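Local structure of RxLR effector protein 54 (Phytophthora infestans, 5L7S) at residues Glu26-Leu31 and Val47-Leu52; Asp67-Tyr72 and Thr128-Asp133; Asn78-Leu83 and Asp139-Phe144; Phe163-Met168 and Ala199-Arg204. The protein binds the host autophagy protein ATG8CL through its C-terminal ATG8 interacting motif and stimulates autophagosome formation in plant cells infected by the pathogen. One frame throughout, in Å; residues are numbered along the deposited sequence.

In the fold
The chain is an all-helical run of five tandem WY-domains, and the four contacts sample it from the N-terminal end onward. Contact 1 joins helices 24-30 and 44-60 inside the region assigned to WY-domain 1. Contacts 2 and 3, with centres about 11 Å apart, both link the regions assigned to WY-domains 2 and 3; their segments alternate along the chain, and they touch where L68 and Y72 meet M143 and Y71 meets P142, so they form one continuous inter-repeat junction. Contact 4 lies within the region of WY-domain 4, its centre about 41 Å from that of contact 1 and across the chain's centre. All belong to the repeats, which are dispensable for ATG8CL binding by the unmodelled C-terminal motif.

Contact 1: residues Glu26-Leu31 and Val47-Leu52; sequences ELFGVL and VQWLRL
Two nearly antiparallel helices of the region assigned to the first WY-domain meet here, W49 of helix 44-60 reaching across to F28 and L27 of helix 24-30. The short axes run at 168° to each other and come no nearer than 10.9 Å, a gap filled by large side chains and bridged by no hydrogen bond. F28 and W49 make the T-shaped (edge-to-face) pair of this interface: the phenyl edge points at the indole face, with the F28 ring and the six-membered ring of W49 5.1 Å apart between centroids. Their planes stand at 61°. F28 CD1 does the touching, poised over the indole and 3.8 Å from W49 CE2. Both rings are swung across the gap by first torsions that put CG anti to the backbone N. L27 takes the rim of the same indole, its CD2 near the plane of the ring and 3.9 Å from W49 CD1, and from there leans on L52 one turn further along helix 44-60. W17 of helix 9-20 packs on both of these leucines, while L73 of helix 67-75 lies against F28 and W49, which brings the next repeat up to the same core. The indole N-H is spent on P24 O at the start of helix 24-30. At the margin, L31 CD1 approaches W49 CB at 4.5 Å.

Contact 2: residues Asp67-Tyr72 and Thr128-Asp133; sequences DLDIYY and TLRLKD
Y72 of helix 67-75 packs against the turn that follows helix 122-128, at the junction of the regions assigned to WY-domains 2 and 3. The dense half of the contact is built round its ring. D133 CB makes a CH-pi contact over one face, 4.1 Å from the ring centroid and 21° off the normal, and the neighbouring Y71 puts CD2 over the opposite face, so the phenol is sandwiched. Its hydroxyl donates to L129 O, with 2.7 Å from Y72 OH to that oxygen, and thereby ties down a carbonyl at the end of helix 122-128. R130, with positive phi, turns the chain out of that helix; its CB lies 3.6 Å from Y72 CE2. L68 closes this half with CD1 against the backbone of T128 and L129, and M143 of helix 142-155 touches both L68 and Y72.

The looser, more solvent-accessible half is ionic. Here R130 joins D69 and D133 in a salt-bridge network, its chain bent at chi3 (55°) as it passes L68. One guanidinium face lies against Y72 CD2, its plane 38° from the ring's. The guanidinium takes D133 side-on through NE and NH2, both directed to OD2 and both in its plane; R130 NE to D133 OD2 measures 2.9 Å. On the helix side the fit is less regular: R130 NH1 lies 2.7 Å from D69 OD1, which it meets from above the carboxylate plane.

Contact 3: residues Asn78-Leu83 and Asp139-Phe144; sequences NSPEQL and DDTPMF
P80 is the residue that reaches across, setting CB and CG of its ring against the carbonyl of D140 and against carbon atoms of D140, T141 and P142 at the start of helix 142-155. P80 CG lies 3.4 Å from D140 O, and the same ring carbon comes within 3.9 Å of D140 CB and 4.2 Å of T141 CG2. Further along, P80 CB touches CD at the edge of the P142 ring, 4.1 Å away, both prolines being the first residues of their helices. E81 stays at the margin: its carboxylate approaches D140 only loosely, with 5.1 Å between E81 OE2 and D140 OD1, both probably charged.

Behind the rings stand the caps of both helices. S79 and Q82 form a capping box at the N-terminus of helix 80-91: Q82 N donates to S79 OG, while Q82 OE1 takes both S79 N, at 2.8 Å, and S79 OG. T141 caps helix 142-155 in its turn, OG1 accepting from F144 N and donating to L138 O in the preceding loop. Outside the segments, Y71 of helix 67-75 packs on P80 and P142 alike.

A proline has no N-H to donate, which suits it to the position just after an N-cap in both helices. Between the two segments the contact is carbon against carbon and carbonyl, with no hydrogen bond; the polar link between the regions assigned to WY-domains 2 and 3 is made next door, where K137 NZ bonds to N78 O.

Contact 4: residues Phe163-Met168 and Ala199-Arg204; sequences FGDTQM and ADKLER
L202, D165 and M168 carry the meeting of helix 196-207 with the first turn of helix 165-173, both in the region assigned to WY-domain 4. L202 has the largest share. Its isopropyl end forks over the other helix: CD2 settles on the backbone and root of D165, 3.3 Å from D165 O and 3.9 Å from D165 CB, while L202 CD1 touches M168 CE at 3.8 Å. That methyl is brought round by the methionine itself, which runs extended until a bend at chi3 (87°) turns CE toward the leucine; M168 and L202 lie crosswise.

D165 presents different surfaces to its two neighbours. Its CB meets L202, whereas its carboxylate passes the aliphatic part of K201, D165 OD2 lying 3.8 Å from K201 CD. K201 NZ heads off from the aspartate, and with 5.7 Å between D165 OD2 and K201 NZ the attraction is probably weak. OD1 of the carboxylate is hydrogen-bonded to H198 ND1, one turn earlier on helix 196-207, and OD2 also has a hydrogen bond close by. Since G164 occupies the N-cap, a negative D165 would also be favourably placed at the start of its helix.

No hydrogen bond runs between the two segments. Helix 179-189, which follows helix 165-173 in the chain, packs on both: L189 touches M168 and A199, V186 touches L202, and W147 of helix 142-155 comes against M168.

Contact 1: residues Glu26-Leu31 and Val47-Leu52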
# COMPACT_ATOMS: atom_id res chain seq x y z
N GLU A 26 -9.46 7.47 21.76
CA GLU A 26 -10.62 7.04 22.57
C GLU A 26 -11.89 7.79 22.16
O GLU A 26 -12.95 7.18 22.00
CB GLU A 26 -10.39 7.24 24.07
CG GLU A 26 -9.24 6.45 24.67
CD GLU A 26 -8.88 6.88 26.10
OE1 GLU A 26 -8.32 6.04 26.83
OE2 GLU A 26 -9.15 8.04 26.49
N LEU A 27 -11.78 9.11 22.00
CA LEU A 27 -12.92 9.93 21.60
C LEU A 27 -13.39 9.61 20.18
O LEU A 27 -14.58 9.60 19.91
CB LEU A 27 -12.61 11.43 21.72
CG LEU A 27 -13.80 12.37 21.47
CD1 LEU A 27 -14.87 12.19 22.54
CD2 LEU A 27 -13.39 13.83 21.38
N PHE A 28 -12.44 9.37 19.27
CA PHE A 28 -12.76 8.98 17.90
C PHE A 28 -13.68 7.74 17.87
O PHE A 28 -14.67 7.71 17.13
CB PHE A 28 -11.47 8.72 17.11
CG PHE A 28 -11.67 8.58 15.63
CD1 PHE A 28 -11.76 9.71 14.82
CD2 PHE A 28 -11.76 7.33 15.03
CE1 PHE A 28 -11.94 9.59 13.45
CE2 PHE A 28 -11.95 7.20 13.66
CZ PHE A 28 -12.03 8.34 12.87
N GLY A 29 -13.35 6.76 18.71
CA GLY A 29 -14.17 5.57 18.90
C GLY A 29 -15.58 5.82 19.41
O GLY A 29 -16.55 5.39 18.78
N VAL A 30 -15.71 6.54 20.53
CA VAL A 30 -17.03 6.77 21.15
C VAL A 30 -17.93 7.72 20.34
O VAL A 30 -19.15 7.60 20.37
CB VAL A 30 -16.95 7.23 22.63
CG1 VAL A 30 -16.08 6.28 23.44
CG2 VAL A 30 -16.45 8.67 22.74
N LEU A 31 -17.32 8.66 19.62
CA LEU A 31 -18.05 9.49 18.65
C LEU A 31 -18.36 8.75 17.35
O LEU A 31 -19.09 9.28 16.52
CB LEU A 31 -17.27 10.77 18.33
CG LEU A 31 -17.00 11.78 19.45
CD1 LEU A 31 -16.29 13.00 18.89
CD2 LEU A 31 -18.29 12.20 20.15
N VAL A 47 -15.47 17.80 13.08
CA VAL A 47 -14.87 19.14 13.20
C VAL A 47 -14.46 19.39 14.66
O VAL A 47 -13.33 19.81 14.93
CB VAL A 47 -15.82 20.27 12.71
CG1 VAL A 47 -15.14 21.63 12.83
CG2 VAL A 47 -16.27 20.01 11.27
N GLN A 48 -15.37 19.10 15.59
CA GLN A 48 -15.09 19.17 17.03
C GLN A 48 -13.92 18.27 17.43
O GLN A 48 -13.07 18.68 18.22
CB GLN A 48 -16.34 18.82 17.85
CG GLN A 48 -17.35 19.96 18.00
CD GLN A 48 -16.94 20.98 19.05
OE1 GLN A 48 -16.12 21.86 18.79
NE2 GLN A 48 -17.53 20.88 20.24
N TRP A 49 -13.89 17.05 16.90
CA TRP A 49 -12.77 16.14 17.15
C TRP A 49 -11.43 16.74 16.73
O TRP A 49 -10.44 16.58 17.44
CB TRP A 49 -12.99 14.77 16.47
CG TRP A 49 -11.89 13.81 16.76
CD1 TRP A 49 -11.71 13.12 17.92
CD2 TRP A 49 -10.81 13.46 15.90
NE1 TRP A 49 -10.58 12.35 17.83
CE2 TRP A 49 -10.01 12.54 16.60
CE3 TRP A 49 -10.44 13.83 14.60
CZ2 TRP A 49 -8.85 11.97 16.05
CZ3 TRP A 49 -9.29 13.27 14.05
CH2 TRP A 49 -8.51 12.35 14.77
N LEU A 50 -11.40 17.42 15.58
CA LEU A 50 -10.19 18.11 15.13
C LEU A 50 -9.79 19.23 16.09
O LEU A 50 -8.61 19.39 16.41
CB LEU A 50 -10.35 18.67 13.71
CG LEU A 50 -10.55 17.64 12.59
CD1 LEU A 50 -10.88 18.35 11.28
CD2 LEU A 50 -9.33 16.75 12.42
N ARG A 51 -10.79 20.00 16.55
CA ARG A 51 -10.55 21.05 17.54
C ARG A 51 -9.90 20.49 18.82
O ARG A 51 -8.97 21.09 19.35
CB ARG A 51 -11.85 21.81 17.87
CG ARG A 51 -12.41 22.62 16.71
CD ARG A 51 -13.46 23.61 17.16
NE ARG A 51 -14.23 24.15 16.03
CZ ARG A 51 -15.48 23.83 15.68
NH1 ARG A 51 -16.20 22.95 16.38
NH2 ARG A 51 -16.03 24.41 14.62
N LEU A 52 -10.37 19.32 19.28
CA LEU A 52 -9.72 18.63 20.40
C LEU A 52 -8.30 18.19 20.07
O LEU A 52 -7.40 18.33 20.89
CB LEU A 52 -10.51 17.41 20.86
CG LEU A 52 -9.88 16.66 22.05
CD1 LEU A 52 -10.05 17.46 23.34
CD2 LEU A 52 -10.44 15.26 22.22

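Contact 2: residues Asp67-Tyr72 and Thr128-Asp133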
# COMPACT_ATOMS: atom_id res chain seq x y z
N ASP A 67 0.95 13.15 13.24
CA ASP A 67 0.38 13.17 11.89
C ASP A 67 0.06 11.76 11.43
O ASP A 67 -1.02 11.51 10.89
CB ASP A 67 1.35 13.83 10.89
CG ASP A 67 1.41 15.35 11.04
OD1 ASP A 67 0.80 15.90 11.97
OD2 ASP A 67 2.06 16.00 10.20
N LEU A 68 1.00 10.84 11.64
CA LEU A 68 0.81 9.45 11.22
C LEU A 68 -0.27 8.73 12.03
O LEU A 68 -1.08 8.00 11.45
CB LEU A 68 2.14 8.68 11.28
CG LEU A 68 3.26 9.17 10.36
CD1 LEU A 68 4.43 8.21 10.42
CD2 LEU A 68 2.79 9.35 8.92
N ASP A 69 -0.30 8.96 13.35
CA ASP A 69 -1.42 8.50 14.20
C ASP A 69 -2.75 8.92 13.58
O ASP A 69 -3.66 8.10 13.43
CB ASP A 69 -1.34 9.08 15.63
CG ASP A 69 -0.21 8.48 16.47
OD1 ASP A 69 0.26 7.36 16.19
OD2 ASP A 69 0.19 9.16 17.45
N ILE A 70 -2.84 10.20 13.22
CA ILE A 70 -4.03 10.74 12.57
C ILE A 70 -4.27 10.07 11.22
O ILE A 70 -5.38 9.66 10.92
CB ILE A 70 -3.97 12.27 12.40
CG1 ILE A 70 -4.00 12.97 13.77
CG2 ILE A 70 -5.13 12.79 11.55
CD1 ILE A 70 -3.46 14.39 13.76
N TYR A 71 -3.22 9.97 10.39
CA TYR A 71 -3.37 9.43 9.04
C TYR A 71 -3.84 7.98 9.05
O TYR A 71 -4.79 7.62 8.35
CB TYR A 71 -2.06 9.54 8.25
CG TYR A 71 -2.20 9.21 6.77
CD1 TYR A 71 -2.93 10.03 5.92
CD2 TYR A 71 -1.60 8.07 6.22
CE1 TYR A 71 -3.06 9.73 4.56
CE2 TYR A 71 -1.73 7.76 4.87
CZ TYR A 71 -2.46 8.59 4.04
OH TYR A 71 -2.59 8.30 2.70
N TYR A 72 -3.19 7.15 9.85
CA TYR A 72 -3.48 5.72 9.83
C TYR A 72 -4.80 5.36 10.54
O TYR A 72 -5.42 4.37 10.17
CB TYR A 72 -2.28 4.92 10.35
CG TYR A 72 -1.13 4.89 9.35
CD1 TYR A 72 -1.29 4.28 8.11
CD2 TYR A 72 0.10 5.48 9.63
CE1 TYR A 72 -0.27 4.25 7.18
CE2 TYR A 72 1.14 5.45 8.70
CZ TYR A 72 0.95 4.84 7.48
OH TYR A 72 1.95 4.79 6.54
N THR A 128 9.74 4.11 9.79
CA THR A 128 9.60 5.54 10.03
C THR A 128 8.25 6.00 9.46
O THR A 128 7.50 6.70 10.13
CB THR A 128 10.73 6.35 9.35
OG1 THR A 128 12.00 5.91 9.85
CG2 THR A 128 10.57 7.85 9.61
N LEU A 129 7.94 5.56 8.24
CA LEU A 129 6.68 5.87 7.57
C LEU A 129 5.47 5.07 8.08
O LEU A 129 4.33 5.37 7.70
CB LEU A 129 6.82 5.64 6.06
CG LEU A 129 7.86 6.48 5.33
CD1 LEU A 129 8.01 5.99 3.90
CD2 LEU A 129 7.49 7.95 5.36
N ARG A 130 5.72 4.05 8.90
CA ARG A 130 4.68 3.23 9.52
C ARG A 130 3.78 2.55 8.49
O ARG A 130 2.56 2.47 8.66
CB ARG A 130 3.87 4.04 10.54
CG ARG A 130 4.58 4.22 11.87
CD ARG A 130 3.80 5.14 12.78
NE ARG A 130 2.42 4.67 12.98
CZ ARG A 130 1.47 5.36 13.60
NH1 ARG A 130 1.72 6.57 14.12
NH2 ARG A 130 0.25 4.84 13.72
N LEU A 131 4.39 2.04 7.43
CA LEU A 131 3.65 1.44 6.32
C LEU A 131 3.01 0.10 6.67
O LEU A 131 2.06 -0.31 6.00
CB LEU A 131 4.52 1.31 5.08
CG LEU A 131 4.82 2.65 4.39
CD1 LEU A 131 5.92 2.49 3.36
CD2 LEU A 131 3.56 3.23 3.74
N LYS A 132 3.49 -0.57 7.72
CA LYS A 132 2.81 -1.76 8.27
C LYS A 132 1.36 -1.48 8.68
O LYS A 132 0.48 -2.32 8.50
CB LYS A 132 3.58 -2.35 9.45
CG LYS A 132 4.84 -3.09 9.03
CD LYS A 132 5.69 -3.47 10.22
CE LYS A 132 6.94 -4.23 9.79
NZ LYS A 132 8.02 -4.17 10.80
N ASP A 133 1.11 -0.27 9.21
CA ASP A 133 -0.23 0.15 9.62
C ASP A 133 -1.19 0.44 8.45
O ASP A 133 -2.39 0.64 8.68
CB ASP A 133 -0.16 1.38 10.54
CG ASP A 133 0.65 1.13 11.81
OD1 ASP A 133 0.66 -0.01 12.31
OD2 ASP A 133 1.27 2.09 12.32

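Contact 3: residues Asn78-Leu83 and Asp139-Phe144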
# COMPACT_ATOMS: atom_id res chain seq x y z
N ASN A 78 -11.23 5.55 5.43
CA ASN A 78 -11.24 6.47 4.28
C ASN A 78 -10.13 6.11 3.31
O ASN A 78 -9.12 5.53 3.72
CB ASN A 78 -11.03 7.92 4.72
CG ASN A 78 -12.15 8.44 5.60
OD1 ASN A 78 -13.12 9.03 5.12
ND2 ASN A 78 -12.02 8.21 6.91
N SER A 79 -10.31 6.45 2.03
CA SER A 79 -9.29 6.19 1.01
C SER A 79 -8.22 7.29 1.01
O SER A 79 -8.51 8.42 1.38
CB SER A 79 -9.93 6.09 -0.39
OG SER A 79 -10.36 7.35 -0.88
N PRO A 80 -6.98 6.96 0.58
CA PRO A 80 -5.91 7.96 0.42
C PRO A 80 -6.33 9.21 -0.37
O PRO A 80 -5.88 10.31 -0.05
CB PRO A 80 -4.84 7.19 -0.37
CG PRO A 80 -5.02 5.78 0.04
CD PRO A 80 -6.50 5.60 0.23
N GLU A 81 -7.20 9.03 -1.36
CA GLU A 81 -7.64 10.10 -2.24
C GLU A 81 -8.57 11.05 -1.49
O GLU A 81 -8.43 12.27 -1.60
CB GLU A 81 -8.35 9.53 -3.48
CG GLU A 81 -7.46 8.70 -4.42
CD GLU A 81 -7.06 7.31 -3.90
OE1 GLU A 81 -7.60 6.84 -2.86
OE2 GLU A 81 -6.19 6.67 -4.53
N GLN A 82 -9.50 10.49 -0.71
CA GLN A 82 -10.37 11.28 0.18
C GLN A 82 -9.57 12.09 1.20
O GLN A 82 -9.85 13.27 1.42
CB GLN A 82 -11.35 10.38 0.93
CG GLN A 82 -12.46 9.76 0.09
CD GLN A 82 -13.22 8.70 0.86
OE1 GLN A 82 -12.72 7.60 1.09
NE2 GLN A 82 -14.43 9.03 1.28
N LEU A 83 -8.57 11.45 1.81
CA LEU A 83 -7.73 12.10 2.83
C LEU A 83 -6.83 13.21 2.27
O LEU A 83 -6.57 14.20 2.96
CB LEU A 83 -6.88 11.06 3.56
CG LEU A 83 -7.63 10.00 4.37
CD1 LEU A 83 -6.64 9.04 5.02
CD2 LEU A 83 -8.53 10.63 5.42
N ASP A 139 -0.76 -0.32 -1.25
CA ASP A 139 -0.45 0.09 -2.64
C ASP A 139 -1.21 1.31 -3.20
O ASP A 139 -0.92 1.75 -4.31
CB ASP A 139 -0.54 -1.10 -3.63
CG ASP A 139 -1.91 -1.78 -3.66
OD1 ASP A 139 -2.75 -1.50 -2.77
OD2 ASP A 139 -2.13 -2.60 -4.57
N ASP A 140 -2.17 1.85 -2.45
CA ASP A 140 -2.82 3.11 -2.81
C ASP A 140 -2.30 4.33 -2.03
O ASP A 140 -2.64 5.46 -2.38
CB ASP A 140 -4.34 3.00 -2.63
CG ASP A 140 -4.98 1.99 -3.58
OD1 ASP A 140 -4.53 1.88 -4.75
OD2 ASP A 140 -5.94 1.32 -3.16
N THR A 141 -1.47 4.12 -1.01
CA THR A 141 -0.99 5.24 -0.19
C THR A 141 0.17 5.95 -0.89
O THR A 141 1.06 5.29 -1.42
CB THR A 141 -0.54 4.81 1.23
OG1 THR A 141 0.65 4.02 1.17
CG2 THR A 141 -1.64 4.03 1.93
N PRO A 142 0.16 7.30 -0.90
CA PRO A 142 1.29 8.04 -1.47
C PRO A 142 2.64 7.73 -0.81
O PRO A 142 3.64 7.65 -1.50
CB PRO A 142 0.90 9.51 -1.27
CG PRO A 142 -0.15 9.50 -0.22
CD PRO A 142 -0.89 8.22 -0.42
N MET A 143 2.64 7.56 0.51
CA MET A 143 3.88 7.24 1.24
C MET A 143 4.53 5.93 0.79
O MET A 143 5.75 5.82 0.78
CB MET A 143 3.63 7.21 2.76
CG MET A 143 3.35 8.57 3.36
SD MET A 143 3.61 8.61 5.14
CE MET A 143 2.12 7.80 5.72
N PHE A 144 3.71 4.95 0.41
CA PHE A 144 4.23 3.71 -0.16
C PHE A 144 4.91 3.98 -1.50
O PHE A 144 6.04 3.54 -1.72
CB PHE A 144 3.13 2.67 -0.34
CG PHE A 144 3.59 1.39 -0.98
CD1 PHE A 144 4.50 0.56 -0.32
CD2 PHE A 144 3.14 1.02 -2.24
CE1 PHE A 144 4.94 -0.61 -0.91
CE2 PHE A 144 3.58 -0.16 -2.83
CZ PHE A 144 4.47 -0.98 -2.17

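Contact 4: residues Phe163-Met168 and Ala199-Arg204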
# COMPACT_ATOMS: atom_id res chain seq x y z
N PHE A 163 20.06 -4.34 0.59
CA PHE A 163 18.67 -4.63 0.91
C PHE A 163 18.08 -5.41 -0.28
O PHE A 163 18.12 -4.92 -1.41
CB PHE A 163 17.93 -3.30 1.12
CG PHE A 163 16.45 -3.43 1.30
CD1 PHE A 163 15.91 -3.74 2.55
CD2 PHE A 163 15.58 -3.21 0.23
CE1 PHE A 163 14.54 -3.85 2.72
CE2 PHE A 163 14.21 -3.30 0.40
CZ PHE A 163 13.69 -3.63 1.64
N GLY A 164 17.54 -6.59 0.00
CA GLY A 164 17.14 -7.56 -1.03
C GLY A 164 15.65 -7.79 -1.19
O GLY A 164 14.85 -7.44 -0.32
N ASP A 165 15.29 -8.42 -2.31
CA ASP A 165 13.89 -8.67 -2.69
C ASP A 165 13.09 -9.45 -1.64
O ASP A 165 11.93 -9.15 -1.41
CB ASP A 165 13.82 -9.42 -4.03
CG ASP A 165 14.28 -8.57 -5.20
OD1 ASP A 165 14.76 -7.44 -4.99
OD2 ASP A 165 14.17 -9.04 -6.36
N THR A 166 13.72 -10.45 -1.02
CA THR A 166 13.06 -11.24 0.02
C THR A 166 12.73 -10.41 1.26
O THR A 166 11.66 -10.57 1.86
CB THR A 166 13.90 -12.47 0.45
OG1 THR A 166 15.28 -12.11 0.54
CG2 THR A 166 13.74 -13.61 -0.55
N GLN A 167 13.64 -9.51 1.63
CA GLN A 167 13.42 -8.60 2.77
C GLN A 167 12.29 -7.60 2.51
O GLN A 167 11.59 -7.21 3.45
CB GLN A 167 14.71 -7.87 3.13
CG GLN A 167 15.79 -8.78 3.70
CD GLN A 167 17.19 -8.21 3.54
OE1 GLN A 167 17.37 -7.01 3.36
NE2 GLN A 167 18.18 -9.09 3.60
N MET A 168 12.13 -7.19 1.26
CA MET A 168 10.98 -6.37 0.84
C MET A 168 9.68 -7.14 1.02
O MET A 168 8.72 -6.63 1.61
CB MET A 168 11.15 -5.92 -0.63
CG MET A 168 10.04 -5.03 -1.16
SD MET A 168 10.50 -4.13 -2.65
CE MET A 168 10.09 -5.31 -3.94
N ALA A 199 9.71 -7.48 -8.95
CA ALA A 199 8.36 -8.01 -8.75
C ALA A 199 8.23 -9.39 -9.37
O ALA A 199 7.79 -10.33 -8.70
CB ALA A 199 7.33 -7.07 -9.35
N ASP A 200 8.62 -9.51 -10.64
CA ASP A 200 8.61 -10.79 -11.35
C ASP A 200 9.41 -11.87 -10.61
O ASP A 200 9.01 -13.03 -10.60
CB ASP A 200 9.15 -10.63 -12.79
CG ASP A 200 8.15 -9.95 -13.74
OD1 ASP A 200 7.07 -9.49 -13.29
OD2 ASP A 200 8.45 -9.87 -14.96
N LYS A 201 10.51 -11.47 -9.99
CA LYS A 201 11.31 -12.37 -9.16
C LYS A 201 10.51 -12.84 -7.94
O LYS A 201 10.50 -14.02 -7.63
CB LYS A 201 12.61 -11.68 -8.74
CG LYS A 201 13.65 -12.60 -8.14
CD LYS A 201 15.06 -12.13 -8.46
CE LYS A 201 15.49 -12.54 -9.86
NZ LYS A 201 16.92 -12.24 -10.13
N LEU A 202 9.84 -11.91 -7.26
CA LEU A 202 8.98 -12.25 -6.13
C LEU A 202 7.81 -13.15 -6.52
O LEU A 202 7.46 -14.06 -5.76
CB LEU A 202 8.46 -10.99 -5.43
CG LEU A 202 9.48 -10.13 -4.67
CD1 LEU A 202 8.79 -8.92 -4.05
CD2 LEU A 202 10.21 -10.94 -3.60
N GLU A 203 7.20 -12.91 -7.68
CA GLU A 203 6.15 -13.80 -8.19
C GLU A 203 6.66 -15.24 -8.29
O GLU A 203 5.98 -16.16 -7.86
CB GLU A 203 5.60 -13.32 -9.54
CG GLU A 203 4.78 -12.04 -9.46
CD GLU A 203 3.76 -11.85 -10.58
OE1 GLU A 203 3.72 -12.65 -11.54
OE2 GLU A 203 2.99 -10.87 -10.50
N ARG A 204 7.86 -15.42 -8.83
CA ARG A 204 8.47 -16.75 -8.92
C ARG A 204 8.75 -17.33 -7.53
O ARG A 204 8.40 -18.48 -7.26
CB ARG A 204 9.75 -16.72 -9.76
CG ARG A 204 9.50 -16.41 -11.23
CD ARG A 204 10.67 -16.81 -12.12
NE ARG A 204 11.92 -16.14 -11.76
CZ ARG A 204 12.23 -14.87 -12.04
NH1 ARG A 204 11.40 -14.06 -12.70
NH2 ARG A 204 13.41 -14.39 -11.65